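Local coordinates for protein carbohydrate kinase, pfkB family (Enterococcus faecalis, PDB 3KTN) that probably phosphorylates a sugar substrate, putatively 2-keto-3-deoxygluconate, as a magnesium-binding kinase of the ribokinase-like PfkB family, at residues G37-A42 with A278-A283; A69-K72 with S76-W79; G81-H86 with A118-F123. All blocks are in the same frame, centred on the assembly; numbering follows the deposited sequence.

Contact 1: residues G37-A42 with A278-A283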
ATOM      1  N   GLY A  37      13.193 -17.954 -19.437  1.00 28.96           N
ATOM      2  CA  GLY A  37      14.616 -17.940 -19.133  1.00 30.07           C
ATOM      3  C   GLY A  37      14.944 -17.319 -17.782  1.00 30.44           C
ATOM      4  O   GLY A  37      15.875 -17.747 -17.098  1.00 30.64           O
ATOM      5  N   VAL A  38      14.185 -16.303 -17.388  1.00 29.98           N
ATOM      6  CA  VAL A  38      14.413 -15.644 -16.104  1.00 28.36           C
ATOM      7  C   VAL A  38      14.024 -16.580 -14.968  1.00 27.81           C
ATOM      8  O   VAL A  38      14.797 -16.776 -14.028  1.00 28.17           O
ATOM      9  CB  VAL A  38      13.597 -14.331 -16.001  1.00 28.41           C
ATOM     10  CG1 VAL A  38      13.890 -13.618 -14.680  1.00 26.42           C
ATOM     11  CG2 VAL A  38      13.943 -13.431 -17.179  1.00 27.34           C
ATOM     12  N   ASN A  39      12.839 -17.179 -15.071  1.00 27.10           N
ATOM     13  CA  ASN A  39      12.350 -18.088 -14.031  1.00 27.59           C
ATOM     14  C   ASN A  39      13.296 -19.260 -13.849  1.00 27.78           C
ATOM     15  O   ASN A  39      13.626 -19.648 -12.720  1.00 25.75           O
ATOM     16  CB  ASN A  39      10.955 -18.635 -14.383  1.00 25.34           C
ATOM     17  CG  ASN A  39       9.953 -17.535 -14.687  1.00 27.90           C
ATOM     18  OD1 ASN A  39      10.149 -16.376 -14.310  1.00 28.90           O
ATOM     19  ND2 ASN A  39       8.864 -17.895 -15.359  1.00 25.79           N
ATOM     20  N   LEU A  40      13.714 -19.834 -14.970  1.00 28.82           N
ATOM     21  CA  LEU A  40      14.618 -20.972 -14.948  1.00 30.71           C
ATOM     22  C   LEU A  40      15.949 -20.635 -14.287  1.00 30.16           C
ATOM     23  O   LEU A  40      16.338 -21.263 -13.300  1.00 31.55           O
ATOM     24  CB  LEU A  40      14.872 -21.470 -16.374  1.00 31.33           C
ATOM     25  CG  LEU A  40      15.788 -22.697 -16.467  1.00 32.11           C
ATOM     26  CD1 LEU A  40      15.135 -23.865 -15.734  1.00 30.98           C
ATOM     27  CD2 LEU A  40      16.049 -23.059 -17.927  1.00 32.22           C
ATOM     28  N   LEU A  41      16.647 -19.647 -14.836  1.00 28.58           N
ATOM     29  CA  LEU A  41      17.945 -19.257 -14.301  1.00 29.37           C
ATOM     30  C   LEU A  41      17.883 -18.753 -12.857  1.00 30.86           C
ATOM     31  O   LEU A  41      18.807 -18.999 -12.067  1.00 31.10           O
ATOM     32  CB  LEU A  41      18.586 -18.194 -15.197  1.00 28.75           C
ATOM     33  CG  LEU A  41      18.832 -18.602 -16.655  1.00 32.63           C
ATOM     34  CD1 LEU A  41      19.626 -17.504 -17.351  1.00 29.15           C
ATOM     35  CD2 LEU A  41      19.578 -19.937 -16.714  1.00 31.60           C
ATOM     36  N   ALA A  42      16.801 -18.055 -12.513  1.00 28.34           N
ATOM     37  CA  ALA A  42      16.637 -17.530 -11.159  1.00 28.79           C
ATOM     38  C   ALA A  42      16.604 -18.677 -10.157  1.00 27.89           C
ATOM     39  O   ALA A  42      17.280 -18.634  -9.130  1.00 28.43           O
ATOM     40  CB  ALA A  42      15.346 -16.711 -11.053  1.00 26.57           C
ATOM     41  N   ALA A 278       5.179 -21.894 -13.095  1.00 29.28           N
ATOM     42  CA  ALA A 278       5.515 -23.032 -12.242  1.00 31.30           C
ATOM     43  C   ALA A 278       6.164 -24.159 -13.030  1.00 32.19           C
ATOM     44  O   ALA A 278       6.907 -24.968 -12.470  1.00 33.11           O
ATOM     45  CB  ALA A 278       4.272 -23.547 -11.524  1.00 31.13           C
ATOM     46  N   GLY A 279       5.882 -24.213 -14.326  1.00 31.37           N
ATOM     47  CA  GLY A 279       6.479 -25.240 -15.156  1.00 31.54           C
ATOM     48  C   GLY A 279       7.982 -25.063 -15.216  1.00 32.76           C
ATOM     49  O   GLY A 279       8.721 -26.034 -15.393  1.00 32.02           O
ATOM     50  N   ASP A 280       8.450 -23.828 -15.058  1.00 30.34           N
ATOM     51  CA  ASP A 280       9.884 -23.578 -15.102  1.00 31.37           C
ATOM     52  C   ASP A 280      10.585 -24.018 -13.821  1.00 30.61           C
ATOM     53  O   ASP A 280      11.801 -24.228 -13.816  1.00 30.57           O
ATOM     54  CB  ASP A 280      10.164 -22.104 -15.387  1.00 32.33           C
ATOM     55  CG  ASP A 280       9.498 -21.626 -16.662  1.00 36.21           C
ATOM     56  OD1 ASP A 280       9.587 -22.354 -17.670  1.00 40.16           O
ATOM     57  OD2 ASP A 280       8.890 -20.529 -16.664  1.00 35.89           O
ATOM     58  N   ALA A 281       9.826 -24.158 -12.735  1.00 28.88           N
ATOM     59  CA  ALA A 281      10.409 -24.607 -11.468  1.00 29.21           C
ATOM     60  C   ALA A 281      10.652 -26.117 -11.572  1.00 28.61           C
ATOM     61  O   ALA A 281      11.621 -26.637 -11.024  1.00 28.20           O
ATOM     62  CB  ALA A 281       9.469 -24.300 -10.307  1.00 26.66           C
ATOM     63  N   TYR A 282       9.764 -26.818 -12.272  1.00 30.03           N
ATOM     64  CA  TYR A 282       9.931 -28.259 -12.456  1.00 31.48           C
ATOM     65  C   TYR A 282      11.202 -28.487 -13.282  1.00 31.45           C
ATOM     66  O   TYR A 282      12.057 -29.302 -12.923  1.00 31.63           O
ATOM     67  CB  TYR A 282       8.736 -28.864 -13.195  1.00 32.14           C
ATOM     68  CG  TYR A 282       8.860 -30.364 -13.385  1.00 35.38           C
ATOM     69  CD1 TYR A 282       8.710 -31.232 -12.304  1.00 34.09           C
ATOM     70  CD2 TYR A 282       9.158 -30.913 -14.638  1.00 35.87           C
ATOM     71  CE1 TYR A 282       8.850 -32.608 -12.453  1.00 34.73           C
ATOM     72  CE2 TYR A 282       9.306 -32.300 -14.806  1.00 35.40           C
ATOM     73  CZ  TYR A 282       9.149 -33.137 -13.704  1.00 36.49           C
ATOM     74  OH  TYR A 282       9.295 -34.495 -13.832  1.00 33.74           O
ATOM     75  N   ALA A 283      11.322 -27.750 -14.383  1.00 31.52           N
ATOM     76  CA  ALA A 283      12.487 -27.862 -15.252  1.00 33.02           C
ATOM     77  C   ALA A 283      13.771 -27.554 -14.490  1.00 34.98           C
ATOM     78  O   ALA A 283      14.784 -28.240 -14.659  1.00 36.63           O
ATOM     79  CB  ALA A 283      12.346 -26.931 -16.438  1.00 31.63           C
TER
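D280 meets N39 and L40 where two helices of the PfkB fold lie side by side; it closes the GAGD sequence characteristic of the family, whose glycine-rich part supplies backbone N-H groups to an anion hole in relatives. The short axes of 37-42 and 278-283 approach to 8.5 Å and run broadly in the same direction. One hydrogen bond joins them: N39 ND2 donates to D280 OD2 at 2.9 Å, with an N-H...O angle of 162°. The oxygen lies in the plane of the amide and is approached on its anti side, slightly out of the carboxylate plane. Behind the bond, at the base of the side chains, N39 CB stands 3.7 Å from D280 CB, while amide and carboxylate planes are turned 44° apart.

I317 packs on N39, whose side chain is about 7 Å from the bound magnesium ion held at D274 and I276; the bond thus ties helix 36-46 to the surroundings of the metal.

L40 supplies the apolar part, together with A283, whose CB points toward helix 36-46. With CG anti to the backbone N (chi1 -179°), the L40 side chain reaches across to helix 278-291, where CD1 lies 3.9 Å from D280 O and 4.2 Å from A283 CB.

Contact 2: residues A69-K72 with S76-W79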
ATOM      1  N   ALA A  69      17.081  -6.347 -11.798  1.00 24.67           N
ATOM      2  CA  ALA A  69      16.251  -7.457 -11.324  1.00 25.84           C
ATOM      3  C   ALA A  69      16.934  -8.798 -11.593  1.00 26.07           C
ATOM      4  O   ALA A  69      16.871  -9.713 -10.774  1.00 27.05           O
ATOM      5  CB  ALA A  69      14.884  -7.428 -12.006  1.00 24.54           C
ATOM      6  N   LEU A  70      17.578  -8.919 -12.745  1.00 26.89           N
ATOM      7  CA  LEU A  70      18.277 -10.156 -13.083  1.00 27.60           C
ATOM      8  C   LEU A  70      19.388 -10.408 -12.066  1.00 26.74           C
ATOM      9  O   LEU A  70      19.533 -11.519 -11.554  1.00 27.28           O
ATOM     10  CB  LEU A  70      18.872 -10.066 -14.489  1.00 28.59           C
ATOM     11  CG  LEU A  70      17.904  -9.987 -15.677  1.00 30.91           C
ATOM     12  CD1 LEU A  70      18.708  -9.826 -16.965  1.00 31.32           C
ATOM     13  CD2 LEU A  70      17.056 -11.245 -15.749  1.00 29.47           C
ATOM     14  N   ARG A  71      20.164  -9.375 -11.765  1.00 25.24           N
ATOM     15  CA  ARG A  71      21.252  -9.509 -10.795  1.00 26.11           C
ATOM     16  C   ARG A  71      20.702  -9.862  -9.405  1.00 26.40           C
ATOM     17  O   ARG A  71      21.225 -10.749  -8.730  1.00 27.14           O
ATOM     18  CB  ARG A  71      22.060  -8.210 -10.722  1.00 26.32           C
ATOM     19  CG  ARG A  71      22.779  -7.831 -12.016  1.00 29.11           C
ATOM     20  CD  ARG A  71      23.787  -6.701 -11.768  1.00 28.58           C
ATOM     21  NE  ARG A  71      23.149  -5.481 -11.272  1.00 30.21           N
ATOM     22  CZ  ARG A  71      22.701  -4.497 -12.048  1.00 30.57           C
ATOM     23  NH1 ARG A  71      22.822  -4.576 -13.365  1.00 31.13           N
ATOM     24  NH2 ARG A  71      22.119  -3.437 -11.505  1.00 30.86           N
ATOM     25  N   LYS A  72      19.648  -9.166  -8.984  1.00 24.61           N
ATOM     26  CA  LYS A  72      19.034  -9.420  -7.687  1.00 25.93           C
ATOM     27  C   LYS A  72      18.685 -10.897  -7.536  1.00 26.25           C
ATOM     28  O   LYS A  72      18.864 -11.482  -6.466  1.00 26.83           O
ATOM     29  CB  LYS A  72      17.757  -8.587  -7.520  1.00 27.27           C
ATOM     30  CG  LYS A  72      17.029  -8.892  -6.224  1.00 30.72           C
ATOM     31  CD  LYS A  72      15.759  -8.093  -6.045  1.00 35.57           C
ATOM     32  CE  LYS A  72      15.151  -8.387  -4.673  1.00 36.79           C
ATOM     33  NZ  LYS A  72      13.902  -7.616  -4.426  1.00 39.61           N
ATOM     34  N   SER A  76      23.621 -13.544 -13.812  1.00 33.21           N
ATOM     35  CA  SER A  76      24.597 -12.620 -14.372  1.00 32.26           C
ATOM     36  C   SER A  76      23.939 -11.907 -15.546  1.00 32.34           C
ATOM     37  O   SER A  76      23.236 -12.530 -16.344  1.00 30.97           O
ATOM     38  CB  SER A  76      25.830 -13.374 -14.877  1.00 35.65           C
ATOM     39  OG  SER A  76      26.682 -12.498 -15.601  1.00 36.92           O
ATOM     40  N   ASP A  77      24.177 -10.606 -15.654  1.00 31.40           N
ATOM     41  CA  ASP A  77      23.614  -9.809 -16.733  1.00 33.70           C
ATOM     42  C   ASP A  77      24.708  -9.433 -17.738  1.00 33.73           C
ATOM     43  O   ASP A  77      24.507  -8.561 -18.580  1.00 32.49           O
ATOM     44  CB  ASP A  77      22.985  -8.532 -16.152  1.00 34.80           C
ATOM     45  CG  ASP A  77      24.025  -7.594 -15.555  1.00 35.21           C
ATOM     46  OD1 ASP A  77      25.112  -8.078 -15.180  1.00 38.16           O
ATOM     47  OD2 ASP A  77      23.759  -6.380 -15.449  1.00 36.17           O
ATOM     48  N   GLN A  78      25.859 -10.092 -17.646  1.00 35.91           N
ATOM     49  CA  GLN A  78      26.984  -9.802 -18.538  1.00 39.22           C
ATOM     50  C   GLN A  78      26.645  -9.946 -20.019  1.00 39.18           C
ATOM     51  O   GLN A  78      27.114  -9.162 -20.843  1.00 39.47           O
ATOM     52  CB  GLN A  78      28.174 -10.706 -18.203  1.00 43.22           C
ATOM     53  CG  GLN A  78      27.896 -12.194 -18.401  1.00 49.75           C
ATOM     54  CD  GLN A  78      29.066 -13.071 -17.990  1.00 53.45           C
ATOM     55  OE1 GLN A  78      30.193 -12.879 -18.457  1.00 57.18           O
ATOM     56  NE2 GLN A  78      28.805 -14.042 -17.118  1.00 51.80           N
ATOM     57  N   TRP A  79      25.826 -10.936 -20.360  1.00 38.57           N
ATOM     58  CA  TRP A  79      25.464 -11.150 -21.755  1.00 38.59           C
ATOM     59  C   TRP A  79      24.121 -10.562 -22.168  1.00 38.99           C
ATOM     60  O   TRP A  79      23.539 -10.975 -23.168  1.00 38.29           O
ATOM     61  CB  TRP A  79      25.523 -12.643 -22.096  1.00 40.75           C
ATOM     62  CG  TRP A  79      26.903 -13.210 -21.906  1.00 44.19           C
ATOM     63  CD1 TRP A  79      28.089 -12.565 -22.131  1.00 43.96           C
ATOM     64  CD2 TRP A  79      27.244 -14.523 -21.448  1.00 45.22           C
ATOM     65  NE1 TRP A  79      29.143 -13.390 -21.835  1.00 45.38           N
ATOM     66  CE2 TRP A  79      28.658 -14.598 -21.410  1.00 46.01           C
ATOM     67  CE3 TRP A  79      26.495 -15.642 -21.058  1.00 46.28           C
ATOM     68  CZ2 TRP A  79      29.339 -15.753 -21.006  1.00 46.90           C
ATOM     69  CZ3 TRP A  79      27.173 -16.792 -20.655  1.00 47.45           C
ATOM     70  CH2 TRP A  79      28.583 -16.835 -20.629  1.00 48.61           C
TER
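R71 NH1 donates to D77 OD2 at 2.9 Å, a salt bridge between the last turn of helix 61-72 and the loop that follows it. The N-H...O angle is 148°. The oxygen sits at the edge of the guanidinium, in its plane, whereas the donor lies well above the carboxylate plane, and the two flat groups stand 69° apart. R71 CG and CD lie against the carboxylate, CG 3.8 Å from D77 CG, and the bend at chi3 (-61°) then turns the head group back to OD2.

The same guanidinium works across a subunit boundary. R71 NH2 binds K72 O of the second subunit, while R71 O and K72 O of this chain accept NE and NH2 of R71 of that subunit. Carbonyls at a helix C-terminus carry partial negative charge and would favour an arginine there; the bonds to D77 and to the neighbouring subunit together probably fix the rotation of the head group.

Beyond D77 the loop is shaped by S76, whose OG accepts Q78 N at 3.3 Å, an ST turn; Q78 NE2 adds a weak bond to the same oxygen. Q78 CD then rests 3.7 Å above the W79 ring, offset toward its rim. W79 also packs on A52 and I54 of strand 50-57, and its ring meets that of F126. This is the return connection of a beta-alpha-beta crossover: helix 61-72 links the adjacent parallel strands 50-57 and 80-82 of the large ribokinase-like sheet.

Contact 3: residues G81-H86 with A118-F123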
ATOM      1  N   GLY A  81      22.520  -7.610 -23.767  1.00 37.30           N
ATOM      2  CA  GLY A  81      22.921  -6.455 -24.556  1.00 35.42           C
ATOM      3  C   GLY A  81      21.837  -5.405 -24.683  1.00 37.29           C
ATOM      4  O   GLY A  81      20.691  -5.644 -24.301  1.00 36.16           O
ATOM      5  N   GLU A  82      22.196  -4.242 -25.219  1.00 36.08           N
ATOM      6  CA  GLU A  82      21.237  -3.158 -25.399  1.00 39.83           C
ATOM      7  C   GLU A  82      20.698  -3.194 -26.818  1.00 39.70           C
ATOM      8  O   GLU A  82      21.447  -3.403 -27.762  1.00 41.20           O
ATOM      9  CB  GLU A  82      21.896  -1.798 -25.149  1.00 39.11           C
ATOM     10  CG  GLU A  82      22.708  -1.724 -23.875  1.00 41.86           C
ATOM     11  CD  GLU A  82      23.257  -0.332 -23.616  1.00 43.94           C
ATOM     12  OE1 GLU A  82      23.713   0.328 -24.576  1.00 43.91           O
ATOM     13  OE2 GLU A  82      23.243   0.097 -22.444  1.00 47.18           O
ATOM     14  N   LYS A  83      19.399  -2.976 -26.963  1.00 40.29           N
ATOM     15  CA  LYS A  83      18.773  -2.994 -28.272  1.00 39.96           C
ATOM     16  C   LYS A  83      17.304  -2.619 -28.131  1.00 40.39           C
ATOM     17  O   LYS A  83      16.696  -2.852 -27.086  1.00 39.90           O
ATOM     18  CB  LYS A  83      18.886  -4.397 -28.874  1.00 42.25           C
ATOM     19  CG  LYS A  83      18.244  -4.558 -30.239  1.00 46.48           C
ATOM     20  CD  LYS A  83      19.292  -4.722 -31.331  1.00 49.48           C
ATOM     21  CE  LYS A  83      18.640  -4.914 -32.697  1.00 52.06           C
ATOM     22  NZ  LYS A  83      19.653  -5.074 -33.782  1.00 53.15           N
ATOM     23  N   GLY A  84      16.742  -2.034 -29.182  1.00 39.38           N
ATOM     24  CA  GLY A  84      15.341  -1.666 -29.168  1.00 40.38           C
ATOM     25  C   GLY A  84      14.962  -0.624 -28.141  1.00 41.31           C
ATOM     26  O   GLY A  84      15.811   0.106 -27.634  1.00 40.52           O
ATOM     27  N   ASP A  85      13.671  -0.568 -27.829  1.00 43.49           N
ATOM     28  CA  ASP A  85      13.147   0.401 -26.875  1.00 46.22           C
ATOM     29  C   ASP A  85      12.032  -0.184 -26.018  1.00 45.90           C
ATOM     30  O   ASP A  85      11.749   0.306 -24.925  1.00 51.02           O
ATOM     31  CB  ASP A  85      12.578   1.599 -27.633  1.00 49.08           C
ATOM     32  CG  ASP A  85      13.582   2.226 -28.566  1.00 54.78           C
ATOM     33  OD1 ASP A  85      14.521   2.889 -28.072  1.00 57.80           O
ATOM     34  OD2 ASP A  85      13.435   2.051 -29.795  1.00 57.43           O
ATOM     35  N   HIS A  86      11.418  -1.245 -26.519  1.00 41.46           N
ATOM     36  CA  HIS A  86      10.280  -1.872 -25.874  1.00 36.73           C
ATOM     37  C   HIS A  86      10.565  -3.205 -25.181  1.00 35.08           C
ATOM     38  O   HIS A  86      11.497  -3.928 -25.535  1.00 32.74           O
ATOM     39  CB  HIS A  86       9.205  -2.052 -26.955  1.00 37.15           C
ATOM     40  CG  HIS A  86       7.922  -2.654 -26.470  1.00 39.22           C
ATOM     41  ND1 HIS A  86       6.979  -1.932 -25.769  1.00 38.09           N
ATOM     42  CD2 HIS A  86       7.396  -3.889 -26.649  1.00 36.59           C
ATOM     43  CE1 HIS A  86       5.925  -2.693 -25.542  1.00 36.36           C
ATOM     44  NE2 HIS A  86       6.151  -3.886 -26.066  1.00 38.73           N
ATOM     45  N   ALA A 118      20.768 -13.202 -34.724  1.00 51.14           N
ATOM     46  CA  ALA A 118      21.976 -13.946 -34.400  1.00 50.47           C
ATOM     47  C   ALA A 118      23.251 -13.114 -34.471  1.00 50.72           C
ATOM     48  O   ALA A 118      24.147 -13.281 -33.642  1.00 49.33           O
ATOM     49  CB  ALA A 118      22.095 -15.155 -35.312  1.00 49.90           C
ATOM     50  N   LYS A 119      23.333 -12.212 -35.445  1.00 51.64           N
ATOM     51  CA  LYS A 119      24.532 -11.395 -35.595  1.00 54.04           C
ATOM     52  C   LYS A 119      24.720 -10.401 -34.453  1.00 53.57           C
ATOM     53  O   LYS A 119      25.800  -9.834 -34.293  1.00 52.07           O
ATOM     54  CB  LYS A 119      24.525 -10.656 -36.940  1.00 56.36           C
ATOM     55  CG  LYS A 119      23.548  -9.495 -37.040  1.00 60.26           C
ATOM     56  CD  LYS A 119      23.688  -8.785 -38.387  1.00 62.53           C
ATOM     57  CE  LYS A 119      22.781  -7.567 -38.472  1.00 65.71           C
ATOM     58  NZ  LYS A 119      22.876  -6.863 -39.784  1.00 67.45           N
ATOM     59  N   ASP A 120      23.674 -10.191 -33.659  1.00 53.36           N
ATOM     60  CA  ASP A 120      23.766  -9.272 -32.529  1.00 52.58           C
ATOM     61  C   ASP A 120      24.345  -9.973 -31.302  1.00 50.87           C
ATOM     62  O   ASP A 120      24.664  -9.325 -30.309  1.00 50.76           O
ATOM     63  CB  ASP A 120      22.389  -8.705 -32.175  1.00 54.32           C
ATOM     64  CG  ASP A 120      21.785  -7.889 -33.297  1.00 57.03           C
ATOM     65  OD1 ASP A 120      22.493  -7.022 -33.851  1.00 58.91           O
ATOM     66  OD2 ASP A 120      20.597  -8.108 -33.619  1.00 58.76           O
ATOM     67  N   TYR A 121      24.491 -11.293 -31.377  1.00 49.91           N
ATOM     68  CA  TYR A 121      25.014 -12.069 -30.255  1.00 49.53           C
ATOM     69  C   TYR A 121      26.348 -12.744 -30.549  1.00 50.52           C
ATOM     70  O   TYR A 121      26.532 -13.337 -31.612  1.00 51.08           O
ATOM     71  CB  TYR A 121      24.013 -13.155 -29.855  1.00 47.91           C
ATOM     72  CG  TYR A 121      22.642 -12.658 -29.447  1.00 46.55           C
ATOM     73  CD1 TYR A 121      22.379 -12.241 -28.137  1.00 45.04           C
ATOM     74  CD2 TYR A 121      21.595 -12.640 -30.366  1.00 44.84           C
ATOM     75  CE1 TYR A 121      21.094 -11.823 -27.759  1.00 44.18           C
ATOM     76  CE2 TYR A 121      20.323 -12.228 -30.005  1.00 43.95           C
ATOM     77  CZ  TYR A 121      20.073 -11.823 -28.705  1.00 44.25           C
ATOM     78  OH  TYR A 121      18.797 -11.429 -28.374  1.00 41.98           O
ATOM     79  N   ASP A 122      27.270 -12.676 -29.595  1.00 50.80           N
ATOM     80  CA  ASP A 122      28.568 -13.315 -29.764  1.00 50.70           C
ATOM     81  C   ASP A 122      28.482 -14.704 -29.150  1.00 48.93           C
ATOM     82  O   ASP A 122      29.110 -14.977 -28.127  1.00 48.09           O
ATOM     83  CB  ASP A 122      29.662 -12.515 -29.060  1.00 53.21           C
ATOM     84  CG  ASP A 122      31.059 -12.944 -29.484  1.00 56.89           C
ATOM     85  OD1 ASP A 122      31.297 -14.164 -29.621  1.00 57.46           O
ATOM     86  OD2 ASP A 122      31.920 -12.058 -29.673  1.00 58.47           O
ATOM     87  N   PHE A 123      27.707 -15.581 -29.781  1.00 49.00           N
ATOM     88  CA  PHE A 123      27.519 -16.942 -29.283  1.00 50.24           C
ATOM     89  C   PHE A 123      28.819 -17.700 -29.058  1.00 52.08           C
ATOM     90  O   PHE A 123      28.937 -18.467 -28.100  1.00 52.02           O
ATOM     91  CB  PHE A 123      26.617 -17.739 -30.230  1.00 48.81           C
ATOM     92  CG  PHE A 123      25.199 -17.231 -30.294  1.00 48.59           C
ATOM     93  CD1 PHE A 123      24.485 -16.966 -29.128  1.00 48.77           C
ATOM     94  CD2 PHE A 123      24.570 -17.042 -31.519  1.00 47.90           C
ATOM     95  CE1 PHE A 123      23.164 -16.519 -29.182  1.00 48.58           C
ATOM     96  CE2 PHE A 123      23.249 -16.598 -31.585  1.00 48.90           C
ATOM     97  CZ  PHE A 123      22.545 -16.336 -30.413  1.00 48.39           C
TER
HETATM   98  O   HOH W   1      22.047  -3.903 -32.857  1.00 68.19           O
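K83 NZ and the D120 carboxylate form a surface salt bridge, 3.2 Å to OD2 with a weak second bond of 3.4 Å to OD1. The ammonium approaches OD2 from above the carboxylate, 45° out of its plane, and the two side chains cross at about a right angle. K83 gets there through a chain bent at chi2 (109°). A water accepts from K83 NZ at 2.8 Å and donates weakly to D120 OD1, closing a small ring of polar contacts. D120 OD2 is held more firmly by E117 N, which probably positions the carboxylate for the lysine.

Next to the pair, D120 O accepts from K56 NZ, and K56 also makes a cation-pi contact with the buried ring of Y121. Further along, Y121 CB lies 3.5 Å above the F123 ring, offset toward its rim, just after D122, the N-cap of helix 123-127. G81 and K83 pair through their backbones with strand 50-57, so the bridge ties the residue just past edge strand 80-82 of the Rossmann-like sheet to the loop leading into that capped helix.

Overall arrangement
Contact 1 is the core contact, about 4 Å from the centre of the chain, whereas contacts 2 and 3 lie on the surface, 18 and 22 Å out on the same side of that centre. Their chemistry follows: a neutral amide bonded to a carboxylate beside leucine and alanine near the metal, against arginine-aspartate and lysine-aspartate salt bridges at the periphery, the first at a subunit interface and the second sharing a water. V38 CG2 touches L70 CD2 at 4.1 Å, linking the helices of contacts 1 and 2. Contact 2 runs directly into contact 3 along the chain, from helix 61-72 to strand 80-82; both border strand 50-57.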